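Long-range contacts in coronin (Toxoplasma gondii, PDB 4OZU), which probably binds actin filaments as a coronin-family protein, the chain here being its WD40-repeat beta-propeller domain without the C-terminal part of the full-length molecule: residues 191-199 with 208-216; 237-248 with 260-271. All coordinates share one frame; numbering follows the deposited sequence.

Interaction 1: residues 191-199 with 208-216; sequences TKDKALNIV and GSVACHDGS
Ser209 and Asn197 make the shortest polar link between these strands: Ser209 OG donates to Asn197 OD1 at 2.6 Å, the hydroxyl tilted 22° from the plane of the amide. The two residues form a non-hydrogen-bonded pair in an antiparallel beta hairpin, the third and outermost fourth strands of one four-stranded blade of the WD40 beta-propeller. Ser209 reaches across because its OG stands opposite the backbone N (chi1 -171°), while the other end of the Asn197 amide sends ND2 into a weak bond to Thr191 OG1, so the amide is held at both ends, though only weakly at ND2.

The backbone ladder alternates around this pair. Leu196 N meets Val210 O at 2.8 Å and Val210 N returns to Leu196 O at 3.0 Å; Ile198 N to Gly208 O, 2.8 Å, continues it, whereas the reverse bond from Gly208 N is weak. Past the paired strands, Cys212 N still donates to Lys194 O, extending the match into the loop.

Lys194 ends the type I turn that starts at Thr191, and its extended chain runs alongside the 213-215 backbone, with CD 3.2 Å from Gly215 O.

On the face carrying Leu196 and Val210, packing is light across the hairpin, with Leu196 CB 3.9 Å from Cys212 CB. Leu196, Val210 and Cys212 also touch Trp250 of strand 245-251, joining this blade to the next. At the far end of the lysine, NZ donates to Asp214 O at 3.1 Å, standing 50° out of that carbonyl's plane.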
loop_
_atom_site.group_PDB
_atom_site.type_symbol
_atom_site.label_atom_id
_atom_site.label_comp_id
_atom_site.label_asym_id
_atom_site.label_seq_id
_atom_site.Cartn_x
_atom_site.Cartn_y
_atom_site.Cartn_z
ATOM N N THR A 191 15.291 5.595 -3.388
ATOM C CA THR A 191 15.595 6.520 -4.469
ATOM C C THR A 191 16.405 5.823 -5.545
ATOM O O THR A 191 16.904 4.710 -5.352
ATOM C CB THR A 191 16.351 7.762 -3.959
ATOM O OG1 THR A 191 17.358 7.366 -3.021
ATOM C CG2 THR A 191 15.387 8.714 -3.271
ATOM N N LYS A 192 16.520 6.488 -6.688
ATOM C CA LYS A 192 17.134 5.904 -7.865
ATOM C C LYS A 192 18.639 5.682 -7.692
ATOM O O LYS A 192 19.251 4.950 -8.468
ATOM C CB LYS A 192 16.861 6.797 -9.072
ATOM C CG LYS A 192 16.870 6.074 -10.402
ATOM C CD LYS A 192 16.587 7.040 -11.540
ATOM C CE LYS A 192 17.282 6.612 -12.820
ATOM N NZ LYS A 192 17.262 7.689 -13.845
ATOM N N ASP A 193 19.235 6.304 -6.675
ATOM C CA ASP A 193 20.651 6.067 -6.376
ATOM C C ASP A 193 20.846 4.781 -5.572
ATOM O O ASP A 193 21.933 4.538 -5.049
ATOM C CB ASP A 193 21.261 7.249 -5.614
ATOM C CG ASP A 193 20.587 7.503 -4.282
ATOM O OD1 ASP A 193 19.439 7.052 -4.092
ATOM O OD2 ASP A 193 21.207 8.161 -3.419
ATOM N N LYS A 194 19.790 3.971 -5.485
ATOM C CA LYS A 194 19.830 2.649 -4.843
ATOM C C LYS A 194 19.886 2.764 -3.324
ATOM O O LYS A 194 20.312 1.836 -2.638
ATOM C CB LYS A 194 21.025 1.827 -5.335
ATOM C CG LYS A 194 21.279 1.881 -6.842
ATOM C CD LYS A 194 22.501 1.071 -7.232
ATOM C CE LYS A 194 22.946 1.403 -8.651
ATOM N NZ LYS A 194 23.929 0.426 -9.185
ATOM N N ALA A 195 19.448 3.903 -2.802
ATOM C CA ALA A 195 19.487 4.146 -1.371
ATOM C C ALA A 195 18.122 3.916 -0.741
ATOM O O ALA A 195 17.081 4.209 -1.337
ATOM C CB ALA A 195 19.963 5.557 -1.087
ATOM N N LEU A 196 18.150 3.371 0.469
ATOM C CA LEU A 196 16.994 3.350 1.348
ATOM C C LEU A 196 17.208 4.432 2.394
ATOM O O LEU A 196 18.218 4.416 3.097
ATOM C CB LEU A 196 16.831 1.980 2.005
ATOM C CG LEU A 196 15.760 1.878 3.095
ATOM C CD1 LEU A 196 14.362 1.982 2.504
ATOM C CD2 LEU A 196 15.929 0.589 3.857
ATOM N N ASN A 197 16.263 5.363 2.489
ATOM C CA ASN A 197 16.384 6.505 3.383
ATOM C C ASN A 197 15.272 6.517 4.409
ATOM O O ASN A 197 14.115 6.240 4.085
ATOM C CB ASN A 197 16.363 7.818 2.592
ATOM C CG ASN A 197 17.263 7.782 1.373
ATOM O OD1 ASN A 197 18.488 7.846 1.487
ATOM N ND2 ASN A 197 16.656 7.688 0.192
ATOM N N ILE A 198 15.638 6.832 5.647
ATOM C CA ILE A 198 14.680 6.962 6.734
ATOM C C ILE A 198 14.532 8.437 7.094
ATOM O O ILE A 198 15.526 9.135 7.306
ATOM C CB ILE A 198 15.112 6.176 7.985
ATOM C CG1 ILE A 198 15.557 4.756 7.617
ATOM C CG2 ILE A 198 13.982 6.159 8.996
ATOM C CD1 ILE A 198 14.492 3.923 6.931
ATOM N N VAL A 199 13.283 8.890 7.186
ATOM C CA VAL A 199 12.975 10.309 7.376
ATOM C C VAL A 199 12.106 10.530 8.597
ATOM O O VAL A 199 11.093 9.849 8.765
ATOM C CB VAL A 199 12.242 10.890 6.156
ATOM C CG1 VAL A 199 11.971 12.376 6.351
ATOM C CG2 VAL A 199 13.058 10.655 4.886
ATOM N N GLY A 208 18.631 8.258 8.585
ATOM C CA GLY A 208 19.371 7.080 8.181
ATOM C C GLY A 208 19.381 6.904 6.682
ATOM O O GLY A 208 18.418 7.244 6.001
ATOM N N SER A 209 20.484 6.385 6.158
ATOM C CA SER A 209 20.543 6.072 4.740
ATOM C C SER A 209 21.551 4.971 4.476
ATOM O O SER A 209 22.627 4.953 5.065
ATOM C CB SER A 209 20.888 7.317 3.921
ATOM O OG SER A 209 20.743 7.049 2.536
ATOM N N VAL A 210 21.194 4.048 3.587
ATOM C CA VAL A 210 22.072 2.936 3.249
ATOM C C VAL A 210 21.818 2.466 1.821
ATOM O O VAL A 210 20.693 2.518 1.331
ATOM C CB VAL A 210 21.884 1.747 4.230
ATOM C CG1 VAL A 210 20.518 1.090 4.047
ATOM C CG2 VAL A 210 23.008 0.727 4.069
ATOM N N ALA A 211 22.877 2.018 1.159
ATOM C CA ALA A 211 22.749 1.383 -0.141
ATOM C C ALA A 211 22.066 0.038 0.070
ATOM O O ALA A 211 22.638 -0.844 0.707
ATOM C CB ALA A 211 24.116 1.212 -0.791
ATOM N N CYS A 212 20.845 -0.124 -0.437
ATOM C CA CYS A 212 20.063 -1.309 -0.084
ATOM C C CYS A 212 20.206 -2.456 -1.084
ATOM O O CYS A 212 20.153 -3.616 -0.677
ATOM C CB CYS A 212 18.587 -0.941 0.091
ATOM S SG CYS A 212 17.775 -0.217 -1.346
ATOM N N HIS A 213 20.390 -2.142 -2.370
ATOM C CA HIS A 213 20.642 -3.160 -3.388
ATOM C C HIS A 213 21.566 -2.608 -4.472
ATOM O O HIS A 213 21.564 -1.409 -4.736
ATOM C CB HIS A 213 19.318 -3.655 -3.978
ATOM C CG HIS A 213 18.407 -4.260 -2.956
ATOM N ND1 HIS A 213 18.517 -5.572 -2.549
ATOM C CD2 HIS A 213 17.388 -3.728 -2.244
ATOM C CE1 HIS A 213 17.602 -5.823 -1.629
ATOM N NE2 HIS A 213 16.901 -4.720 -1.428
ATOM N N ASP A 214 22.367 -3.480 -5.080
ATOM C CA ASP A 214 23.493 -3.036 -5.905
ATOM C C ASP A 214 23.192 -3.033 -7.398
ATOM O O ASP A 214 23.952 -2.455 -8.182
ATOM C CB ASP A 214 24.720 -3.912 -5.636
ATOM C CG ASP A 214 25.219 -3.794 -4.208
ATOM O OD1 ASP A 214 24.983 -2.740 -3.578
ATOM O OD2 ASP A 214 25.843 -4.755 -3.711
ATOM N N GLY A 215 22.100 -3.675 -7.796
ATOM C CA GLY A 215 21.670 -3.665 -9.187
ATOM C C GLY A 215 21.133 -2.302 -9.583
ATOM O O GLY A 215 21.053 -1.402 -8.750
ATOM N N SER A 216 20.755 -2.147 -10.848
ATOM C CA SER A 216 20.369 -0.839 -11.379
ATOM C C SER A 216 18.874 -0.551 -11.268
ATOM O O SER A 216 18.478 0.591 -11.034
ATOM C CB SER A 216 20.795 -0.723 -12.846
ATOM O OG SER A 216 22.198 -0.849 -12.978
#

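Interaction 2: residues 237-248 with 260-271; sequences TGFGKMQEREMA and YHAEIDRGSSPL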
loop_
_atom_site.group_PDB
_atom_site.type_symbol
_atom_site.label_atom_id
_atom_site.label_comp_id
_atom_site.label_asym_id
_atom_site.label_seq_id
_atom_site.Cartn_x
_atom_site.Cartn_y
_atom_site.Cartn_z
ATOM N N THR A 237 12.849 -4.677 -1.506
ATOM C CA THR A 237 13.100 -5.509 -2.675
ATOM C C THR A 237 13.986 -4.727 -3.613
ATOM O O THR A 237 13.977 -3.500 -3.603
ATOM C CB THR A 237 11.820 -5.880 -3.432
ATOM O OG1 THR A 237 11.251 -4.691 -3.996
ATOM C CG2 THR A 237 10.813 -6.550 -2.517
ATOM N N GLY A 238 14.724 -5.433 -4.448
ATOM C CA GLY A 238 15.584 -4.776 -5.400
ATOM C C GLY A 238 16.309 -5.794 -6.237
ATOM O O GLY A 238 15.876 -6.944 -6.355
ATOM N N PHE A 239 17.417 -5.365 -6.820
ATOM C CA PHE A 239 18.163 -6.208 -7.735
ATOM C C PHE A 239 19.619 -6.305 -7.302
ATOM O O PHE A 239 20.211 -5.325 -6.838
ATOM C CB PHE A 239 18.048 -5.662 -9.156
ATOM C CG PHE A 239 16.645 -5.695 -9.701
ATOM C CD1 PHE A 239 15.703 -4.771 -9.280
ATOM C CD2 PHE A 239 16.268 -6.657 -10.625
ATOM C CE1 PHE A 239 14.406 -4.803 -9.774
ATOM C CE2 PHE A 239 14.975 -6.690 -11.129
ATOM C CZ PHE A 239 14.045 -5.763 -10.702
ATOM N N GLY A 240 20.185 -7.499 -7.431
ATOM C CA GLY A 240 21.589 -7.712 -7.138
ATOM C C GLY A 240 22.466 -7.250 -8.285
ATOM O O GLY A 240 21.964 -6.792 -9.319
ATOM N N LYS A 241 23.777 -7.389 -8.110
ATOM C CA LYS A 241 24.747 -6.951 -9.110
ATOM C C LYS A 241 24.539 -7.665 -10.442
ATOM O O LYS A 241 24.885 -7.136 -11.499
ATOM C CB LYS A 241 26.175 -7.192 -8.607
ATOM C CG LYS A 241 27.146 -6.061 -8.911
ATOM C CD LYS A 241 28.038 -5.747 -7.715
ATOM C CE LYS A 241 29.029 -6.867 -7.432
ATOM N NZ LYS A 241 29.863 -6.581 -6.231
ATOM N N MET A 242 23.976 -8.867 -10.384
ATOM C CA MET A 242 23.704 -9.651 -11.583
ATOM C C MET A 242 22.248 -9.503 -12.020
ATOM O O MET A 242 21.746 -10.296 -12.816
ATOM C CB MET A 242 24.046 -11.119 -11.333
ATOM C CG MET A 242 25.525 -11.332 -11.024
ATOM S SD MET A 242 26.019 -13.063 -10.968
ATOM C CE MET A 242 25.017 -13.664 -9.612
ATOM N N GLN A 243 21.590 -8.473 -11.494
ATOM C CA GLN A 243 20.205 -8.138 -11.834
ATOM C C GLN A 243 19.195 -9.218 -11.445
ATOM O O GLN A 243 18.090 -9.259 -11.986
ATOM C CB GLN A 243 20.085 -7.839 -13.333
ATOM C CG GLN A 243 20.900 -6.634 -13.779
ATOM C CD GLN A 243 20.312 -5.319 -13.293
ATOM O OE1 GLN A 243 19.315 -5.298 -12.572
ATOM N NE2 GLN A 243 20.928 -4.215 -13.692
ATOM N N GLU A 244 19.560 -10.078 -10.499
ATOM C CA GLU A 244 18.599 -11.017 -9.929
ATOM C C GLU A 244 17.727 -10.279 -8.917
ATOM O O GLU A 244 18.176 -9.311 -8.308
ATOM C CB GLU A 244 19.300 -12.212 -9.273
ATOM C CG GLU A 244 20.014 -11.937 -7.944
ATOM C CD GLU A 244 21.447 -11.460 -8.123
ATOM O OE1 GLU A 244 21.694 -10.604 -9.001
ATOM O OE2 GLU A 244 22.331 -11.950 -7.385
ATOM N N ARG A 245 16.489 -10.725 -8.730
ATOM C CA ARG A 245 15.609 -10.084 -7.755
ATOM C C ARG A 245 15.891 -10.634 -6.362
ATOM O O ARG A 245 16.039 -11.840 -6.170
ATOM C CB ARG A 245 14.133 -10.273 -8.132
ATOM C CG ARG A 245 13.807 -9.700 -9.513
ATOM C CD ARG A 245 12.321 -9.445 -9.740
ATOM N NE ARG A 245 11.536 -10.673 -9.775
ATOM C CZ ARG A 245 10.280 -10.742 -10.203
ATOM N NH1 ARG A 245 9.663 -9.650 -10.641
ATOM N NH2 ARG A 245 9.644 -11.907 -10.207
ATOM N N GLU A 246 15.987 -9.727 -5.397
ATOM C CA GLU A 246 16.365 -10.090 -4.042
ATOM C C GLU A 246 15.658 -9.203 -3.030
ATOM O O GLU A 246 14.971 -8.252 -3.393
ATOM C CB GLU A 246 17.877 -9.980 -3.868
ATOM C CG GLU A 246 18.417 -8.610 -4.221
ATOM C CD GLU A 246 19.919 -8.516 -4.066
ATOM O OE1 GLU A 246 20.614 -9.502 -4.388
ATOM O OE2 GLU A 246 20.401 -7.457 -3.611
ATOM N N MET A 247 15.846 -9.503 -1.754
ATOM C CA MET A 247 15.183 -8.757 -0.700
ATOM C C MET A 247 16.069 -8.651 0.523
ATOM O O MET A 247 17.023 -9.414 0.680
ATOM C CB MET A 247 13.865 -9.423 -0.319
ATOM C CG MET A 247 14.039 -10.848 0.148
ATOM S SD MET A 247 12.473 -11.695 0.416
ATOM C CE MET A 247 13.046 -13.370 0.691
ATOM N N ALA A 248 15.735 -7.705 1.389
ATOM C CA ALA A 248 16.492 -7.487 2.607
ATOM C C ALA A 248 15.601 -6.962 3.715
ATOM O O ALA A 248 14.618 -6.264 3.461
ATOM C CB ALA A 248 17.637 -6.528 2.358
ATOM N N TYR A 260 18.871 -9.485 7.390
ATOM C CA TYR A 260 18.614 -10.667 6.584
ATOM C C TYR A 260 18.611 -10.262 5.106
ATOM O O TYR A 260 18.121 -9.185 4.751
ATOM C CB TYR A 260 17.277 -11.303 6.991
ATOM C CG TYR A 260 16.854 -12.470 6.130
ATOM C CD1 TYR A 260 17.415 -13.726 6.300
ATOM C CD2 TYR A 260 15.893 -12.308 5.145
ATOM C CE1 TYR A 260 17.030 -14.791 5.509
ATOM C CE2 TYR A 260 15.500 -13.366 4.350
ATOM C CZ TYR A 260 16.068 -14.604 4.536
ATOM O OH TYR A 260 15.663 -15.651 3.738
ATOM N N HIS A 261 19.183 -11.106 4.254
ATOM C CA HIS A 261 19.227 -10.844 2.817
ATOM C C HIS A 261 19.070 -12.159 2.072
ATOM O O HIS A 261 19.685 -13.162 2.446
ATOM C CB HIS A 261 20.545 -10.164 2.432
ATOM C CG HIS A 261 20.653 -9.810 0.978
ATOM N ND1 HIS A 261 21.046 -10.717 0.017
ATOM C CD2 HIS A 261 20.433 -8.643 0.326
ATOM C CE1 HIS A 261 21.054 -10.129 -1.166
ATOM N NE2 HIS A 261 20.688 -8.868 -1.006
ATOM N N ALA A 262 18.253 -12.164 1.021
ATOM C CA ALA A 262 18.057 -13.380 0.236
ATOM C C ALA A 262 17.657 -13.091 -1.201
ATOM O O ALA A 262 16.973 -12.106 -1.488
ATOM C CB ALA A 262 17.004 -14.263 0.898
ATOM N N GLU A 263 18.091 -13.967 -2.099
ATOM C CA GLU A 263 17.653 -13.940 -3.487
ATOM C C GLU A 263 16.205 -14.421 -3.572
ATOM O O GLU A 263 15.785 -15.286 -2.800
ATOM C CB GLU A 263 18.573 -14.812 -4.349
ATOM C CG GLU A 263 18.271 -14.774 -5.842
ATOM C CD GLU A 263 19.275 -15.568 -6.665
ATOM O OE1 GLU A 263 20.391 -15.825 -6.162
ATOM O OE2 GLU A 263 18.950 -15.935 -7.814
ATOM N N ILE A 264 15.440 -13.840 -4.491
ATOM C CA ILE A 264 14.061 -14.268 -4.725
ATOM C C ILE A 264 13.974 -15.089 -6.009
ATOM O O ILE A 264 13.569 -16.248 -5.977
ATOM C CB ILE A 264 13.094 -13.079 -4.831
ATOM C CG1 ILE A 264 13.035 -12.311 -3.516
ATOM C CG2 ILE A 264 11.680 -13.566 -5.173
ATOM C CD1 ILE A 264 12.388 -10.942 -3.644
ATOM N N ASP A 265 14.334 -14.476 -7.135
ATOM C CA ASP A 265 14.314 -15.159 -8.433
ATOM C C ASP A 265 15.023 -14.328 -9.507
ATOM O O ASP A 265 15.718 -13.363 -9.185
ATOM C CB ASP A 265 12.870 -15.466 -8.856
ATOM C CG ASP A 265 12.007 -14.216 -9.001
ATOM O OD1 ASP A 265 12.548 -13.120 -9.255
ATOM O OD2 ASP A 265 10.770 -14.333 -8.875
ATOM N N ARG A 266 14.844 -14.704 -10.776
ATOM C CA ARG A 266 15.461 -13.992 -11.896
ATOM C C ARG A 266 14.429 -13.276 -12.769
ATOM O O ARG A 266 14.572 -13.213 -13.993
ATOM C CB ARG A 266 16.281 -14.961 -12.755
ATOM C CG ARG A 266 17.523 -15.494 -12.061
ATOM C CD ARG A 266 18.657 -15.693 -13.054
ATOM N NE ARG A 266 19.871 -16.192 -12.409
ATOM C CZ ARG A 266 20.252 -17.467 -12.381
ATOM N NH1 ARG A 266 19.523 -18.412 -12.965
ATOM N NH2 ARG A 266 21.376 -17.801 -11.764
ATOM N N GLY A 267 13.396 -12.727 -12.135
ATOM C CA GLY A 267 12.397 -11.938 -12.836
ATOM C C GLY A 267 12.918 -10.561 -13.201
ATOM O O GLY A 267 14.047 -10.210 -12.858
ATOM N N SER A 268 12.099 -9.778 -13.901
ATOM C CA SER A 268 12.535 -8.490 -14.446
ATOM C C SER A 268 11.817 -7.303 -13.815
ATOM O O SER A 268 12.362 -6.200 -13.763
ATOM C CB SER A 268 12.321 -8.463 -15.961
ATOM O OG SER A 268 10.961 -8.696 -16.279
ATOM N N SER A 269 10.598 -7.527 -13.340
ATOM C CA SER A 269 9.790 -6.452 -12.771
ATOM C C SER A 269 10.203 -6.102 -11.349
ATOM O O SER A 269 10.448 -6.996 -10.538
ATOM C CB SER A 269 8.310 -6.840 -12.775
ATOM O OG SER A 269 7.813 -6.940 -14.100
ATOM N N PRO A 270 10.270 -4.796 -11.031
ATOM C CA PRO A 270 10.407 -4.455 -9.614
ATOM C C PRO A 270 9.277 -5.071 -8.799
ATOM O O PRO A 270 8.154 -5.204 -9.293
ATOM C CB PRO A 270 10.340 -2.926 -9.605
ATOM C CG PRO A 270 10.822 -2.525 -10.952
ATOM C CD PRO A 270 10.370 -3.607 -11.895
ATOM N N LEU A 271 9.597 -5.476 -7.580
ATOM C CA LEU A 271 8.634 -6.128 -6.706
ATOM C C LEU A 271 8.101 -5.169 -5.651
ATOM O O LEU A 271 8.867 -4.548 -4.912
ATOM C CB LEU A 271 9.264 -7.348 -6.032
ATOM C CG LEU A 271 9.561 -8.527 -6.964
ATOM C CD1 LEU A 271 10.457 -9.542 -6.279
ATOM C CD2 LEU A 271 8.282 -9.187 -7.449
HETATM O O HOH W 1 12.118 -4.303 -6.590
HETATM O O HOH W 2 16.402 -8.342 -14.126
#
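Arg245 lays its guanidinium between Leu271 CD2, 3.5 Å above one face, and the Gly267 CA and Ser268 N backbone over the opposite face. Polar partners lie at its edge, near its plane. NE bonds Asp265 OD1 at 2.7 Å and NH2 bonds OD2 at 3.0 Å, a side-on, two-nitrogen salt bridge whose guanidinium and carboxylate planes are 24° apart, nearly coplanar; NH1 donates to Ser269 O at 2.8 Å. A bend at chi3 (-67°) turns the group into this site.

Asp265 OD1 also accepts Gly267 N, forming an Asx turn that leads the chain out of the last strand of this propeller blade. There the antiparallel pairing contains a classic beta bulge: Ile264 N and Asp265 N both donate to Arg245 O, from the same face of its plane. Further along, Met247 packs its CB 3.9 Å from Ile264 CD1. On the other side of the sheet, His261 NE2 reaches Glu246 OE2 at 3.0 Å, from above the carboxylate plane; the same oxygen also accepts from His213 ND1.

Thr237 OG1 gives a 2.6 Å bond to Leu271 O, and a water joins that hydroxyl to Leu271 N. With Asp289 making a further salt bridge, to NH1, two carboxylates probably stabilise the buried arginine's positive charge.

Interactions 1 and 2 lie in consecutive four-stranded blades, their centres 14 Å apart, and follow one another along the chain. They touch directly through the 212-216 loop that leads from the first blade into the second. There His213 ND1 lies 2.9 Å from Glu246 OE2, probably hydrogen-bonded, so this one carboxylate oxygen is shared by His213 of interaction 1 and His261 of interaction 2. His213 NE2 bonds Thr236 OG1, fixing the other side of that ring. Gly215 N, 2.7 Å from Phe239 O, adds a probable backbone link. Bound Tris, probably from the crystallisation liquor, lies about 3 Å (nearest atoms) from the side chain of Asp214 in interaction 1 and from that of His261 in interaction 2.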